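Putative transcriptional regulator TRANSCRIPTION REGULATOR protein (Rhizobium meliloti, PDB 5NLA) activates transcription as an AraC-like regulator that binds c-di-GMP to control extracellular polysaccharide production, probably through sequence-specific DNA binding by its helix-turn-helix domain. Local coordinates at residues R254-I259 and T272-L277. Numbering follows the deposited sequence.
Sequences RAHRYI and TICREL
R254 reaches L277 twice, once with its root and once with its guanidinium, where helix 251-261 packs on helix 270-275 in the helix-turn-helix domain of this AraC-type regulator. Helix 281-288 follows helix 270-275 in the chain, an order consistent with the helix-turn-helix of this family. Near the backbone, R254 CB lies 3.6 Å from L277 CD2. Further out the chain bends at chi3 (-65°), and NH1, approaching edge-on, gives a weak hydrogen bond of 3.3 Å to L277 O, just past the end of the helix; NE of the same group is bonded to the carbonyl of M249. A255 comes next, its methyl 3.8 Å from L277 CD1, so the two branches of the leucine are shared between neighbouring residues of one helix.

Y258 makes the broadest contact of the segment. Its chi1 of -175° swings CG away from the backbone N and sends the ring across to helix 270-275, where I273 CG1 meets it obliquely, 3.9 Å from CD2. Its hydroxyl arrives among polar groups: T272 OG1 donates a 3.0 Å hydrogen bond to Y258 OH, and the E276 carboxylate sits beside that oxygen, its plane turned 77° from the ring. A phenylalanine here would keep the ring against I273 but would probably leave T272 OG1 without its acceptor across the contact.

I259, one residue on, belongs to the hydrophobic core of the domain, touching F288 and Y297, while I273 reaches L284 and I298 from the other helix. The two isoleucines meet through their longer branches, with I259 CG1 3.9 Å from I273 CD1.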
ATOM      1  N   ARG A 254      10.478   8.780  -1.946  1.00 70.03           N
ATOM      2  CA  ARG A 254      11.768   9.321  -2.390  1.00 72.88           C
ATOM      3  C   ARG A 254      12.885   9.100  -1.374  1.00 72.05           C
ATOM      4  O   ARG A 254      14.008   8.799  -1.767  1.00 73.77           O
ATOM      5  CB  ARG A 254      11.655  10.798  -2.789  1.00 75.07           C
ATOM      6  CG  ARG A 254      11.062  10.967  -4.180  1.00 77.45           C
ATOM      7  CD  ARG A 254      11.022  12.407  -4.641  1.00 81.89           C
ATOM      8  NE  ARG A 254      10.117  13.184  -3.792  1.00 84.63           N
ATOM      9  CZ  ARG A 254      10.415  14.322  -3.153  1.00 86.84           C
ATOM     10  NH1 ARG A 254      11.615  14.903  -3.261  1.00 89.75           N
ATOM     11  NH2 ARG A 254       9.478  14.901  -2.402  1.00 86.32           N
ATOM     12  N   ALA A 255      12.559   9.219  -0.087  1.00 69.31           N
ATOM     13  CA  ALA A 255      13.498   8.951   1.008  1.00 70.29           C
ATOM     14  C   ALA A 255      13.876   7.472   1.115  1.00 71.57           C
ATOM     15  O   ALA A 255      15.060   7.134   1.204  1.00 71.61           O
ATOM     16  CB  ALA A 255      12.912   9.417   2.328  1.00 69.04           C
ATOM     17  N   HIS A 256      12.869   6.596   1.118  1.00 69.90           N
ATOM     18  CA  HIS A 256      13.123   5.152   1.166  1.00 70.35           C
ATOM     19  C   HIS A 256      13.955   4.649  -0.026  1.00 73.16           C
ATOM     20  O   HIS A 256      14.770   3.723   0.133  1.00 73.39           O
ATOM     21  CB  HIS A 256      11.817   4.350   1.276  1.00 66.54           C
ATOM     22  CG  HIS A 256      11.269   4.259   2.668  1.00 64.97           C
ATOM     23  ND1 HIS A 256       9.958   3.935   2.924  1.00 62.07           N
ATOM     24  CD2 HIS A 256      11.848   4.449   3.877  1.00 66.39           C
ATOM     25  CE1 HIS A 256       9.749   3.917   4.225  1.00 62.61           C
ATOM     26  NE2 HIS A 256      10.881   4.226   4.828  1.00 65.91           N
ATOM     27  N   ARG A 257      13.754   5.268  -1.194  1.00 74.33           N
ATOM     28  CA  ARG A 257      14.519   4.941  -2.395  1.00 78.34           C
ATOM     29  C   ARG A 257      15.947   5.448  -2.290  1.00 82.34           C
ATOM     30  O   ARG A 257      16.896   4.699  -2.542  1.00 84.71           O
ATOM     31  CB  ARG A 257      13.878   5.540  -3.649  1.00 79.16           C
ATOM     32  CG  ARG A 257      14.537   5.071  -4.945  1.00 82.90           C
ATOM     33  CD  ARG A 257      13.863   5.637  -6.176  1.00 84.41           C
ATOM     34  NE  ARG A 257      13.843   7.097  -6.177  1.00 87.16           N
ATOM     35  CZ  ARG A 257      13.164   7.845  -7.045  1.00 91.90           C
ATOM     36  NH1 ARG A 257      12.443   7.279  -8.014  1.00 94.97           N
ATOM     37  NH2 ARG A 257      13.198   9.175  -6.949  1.00 93.36           N
ATOM     38  N   TYR A 258      16.094   6.726  -1.941  1.00 82.77           N
ATOM     39  CA  TYR A 258      17.415   7.317  -1.764  1.00 84.07           C
ATOM     40  C   TYR A 258      18.244   6.422  -0.853  1.00 83.44           C
ATOM     41  O   TYR A 258      19.315   5.981  -1.233  1.00 86.62           O
ATOM     42  CB  TYR A 258      17.325   8.731  -1.197  1.00 85.89           C
ATOM     43  CG  TYR A 258      18.672   9.389  -1.136  1.00 92.61           C
ATOM     44  CD1 TYR A 258      19.199  10.037  -2.248  1.00 95.66           C
ATOM     45  CD2 TYR A 258      19.445   9.329   0.023  1.00 95.51           C
ATOM     46  CE1 TYR A 258      20.453  10.619  -2.204  1.00100.15           C
ATOM     47  CE2 TYR A 258      20.701   9.902   0.080  1.00 99.92           C
ATOM     48  CZ  TYR A 258      21.211  10.551  -1.029  1.00103.10           C
ATOM     49  OH  TYR A 258      22.479  11.119  -0.948  1.00106.81           O
ATOM     50  N   ILE A 259      17.712   6.129   0.328  1.00 81.85           N
ATOM     51  CA  ILE A 259      18.359   5.232   1.284  1.00 84.02           C
ATOM     52  C   ILE A 259      18.716   3.890   0.668  1.00 84.81           C
ATOM     53  O   ILE A 259      19.830   3.417   0.860  1.00 91.08           O
ATOM     54  CB  ILE A 259      17.506   5.034   2.563  1.00 82.95           C
ATOM     55  CG1 ILE A 259      17.609   6.285   3.442  1.00 83.25           C
ATOM     56  CG2 ILE A 259      17.940   3.802   3.367  1.00 84.52           C
ATOM     57  CD1 ILE A 259      16.571   6.356   4.542  1.00 82.07           C
ATOM     58  N   THR A 272      22.565  14.689   4.259  1.00110.35           N
ATOM     59  CA  THR A 272      22.580  14.402   2.831  1.00111.79           C
ATOM     60  C   THR A 272      21.204  14.031   2.304  1.00108.34           C
ATOM     61  O   THR A 272      20.829  14.489   1.229  1.00106.95           O
ATOM     62  CB  THR A 272      23.598  13.313   2.433  1.00115.52           C
ATOM     63  OG1 THR A 272      23.504  13.081   1.027  1.00120.41           O
ATOM     64  CG2 THR A 272      23.353  12.003   3.136  1.00113.94           C
ATOM     65  N   ILE A 273      20.453  13.228   3.067  1.00106.99           N
ATOM     66  CA  ILE A 273      19.099  12.808   2.675  1.00100.82           C
ATOM     67  C   ILE A 273      18.222  14.046   2.542  1.00102.35           C
ATOM     68  O   ILE A 273      17.555  14.223   1.527  1.00102.28           O
ATOM     69  CB  ILE A 273      18.452  11.834   3.694  1.00 97.17           C
ATOM     70  CG1 ILE A 273      19.206  10.506   3.737  1.00 95.80           C
ATOM     71  CG2 ILE A 273      16.978  11.566   3.349  1.00 94.30           C
ATOM     72  CD1 ILE A 273      18.875   9.654   4.946  1.00 94.57           C
ATOM     73  N   CYS A 274      18.235  14.880   3.580  1.00106.25           N
ATOM     74  CA  CYS A 274      17.440  16.115   3.637  1.00110.46           C
ATOM     75  C   CYS A 274      17.717  17.057   2.486  1.00112.42           C
ATOM     76  O   CYS A 274      16.792  17.546   1.823  1.00107.43           O
ATOM     77  CB  CYS A 274      17.731  16.849   4.942  1.00115.05           C
ATOM     78  SG  CYS A 274      17.031  15.980   6.342  1.00119.00           S
ATOM     79  N   ARG A 275      19.003  17.317   2.279  1.00118.19           N
ATOM     80  CA  ARG A 275      19.471  18.115   1.154  1.00121.80           C
ATOM     81  C   ARG A 275      18.920  17.519  -0.147  1.00120.22           C
ATOM     82  O   ARG A 275      18.244  18.208  -0.912  1.00120.88           O
ATOM     83  CB  ARG A 275      21.002  18.156   1.146  1.00124.00           C
ATOM     84  CG  ARG A 275      21.600  19.174   0.193  1.00127.41           C
ATOM     85  CD  ARG A 275      23.123  19.228   0.298  1.00132.23           C
ATOM     86  NE  ARG A 275      23.714  17.890   0.156  1.00130.66           N
ATOM     87  CZ  ARG A 275      24.592  17.311   0.984  1.00130.51           C
ATOM     88  NH1 ARG A 275      25.084  17.937   2.056  1.00132.70           N
ATOM     89  NH2 ARG A 275      25.006  16.073   0.714  1.00128.96           N
ATOM     90  N   GLU A 276      19.127  16.216  -0.330  1.00118.14           N
ATOM     91  CA  GLU A 276      18.763  15.521  -1.571  1.00117.13           C
ATOM     92  C   GLU A 276      17.275  15.095  -1.692  1.00112.59           C
ATOM     93  O   GLU A 276      16.933  14.306  -2.571  1.00113.09           O
ATOM     94  CB  GLU A 276      19.726  14.337  -1.785  1.00119.32           C
ATOM     95  CG  GLU A 276      21.190  14.795  -1.795  1.00125.54           C
ATOM     96  CD  GLU A 276      22.204  13.741  -2.227  1.00128.27           C
ATOM     97  OE1 GLU A 276      22.011  13.074  -3.264  1.00131.33           O
ATOM     98  OE2 GLU A 276      23.240  13.602  -1.545  1.00130.23           O
ATOM     99  N   LEU A 277      16.415  15.594  -0.797  1.00108.40           N
ATOM    100  CA  LEU A 277      14.955  15.605  -0.972  1.00103.89           C
ATOM    101  C   LEU A 277      14.381  17.026  -1.125  1.00104.14           C
ATOM    102  O   LEU A 277      13.211  17.181  -1.469  1.00 98.21           O
ATOM    103  CB  LEU A 277      14.268  14.948   0.231  1.00102.25           C
ATOM    104  CG  LEU A 277      14.490  13.448   0.467  1.00103.53           C
ATOM    105  CD1 LEU A 277      13.900  13.036   1.807  1.00102.55           C
ATOM    106  CD2 LEU A 277      13.901  12.599  -0.649  1.00101.96           C
TER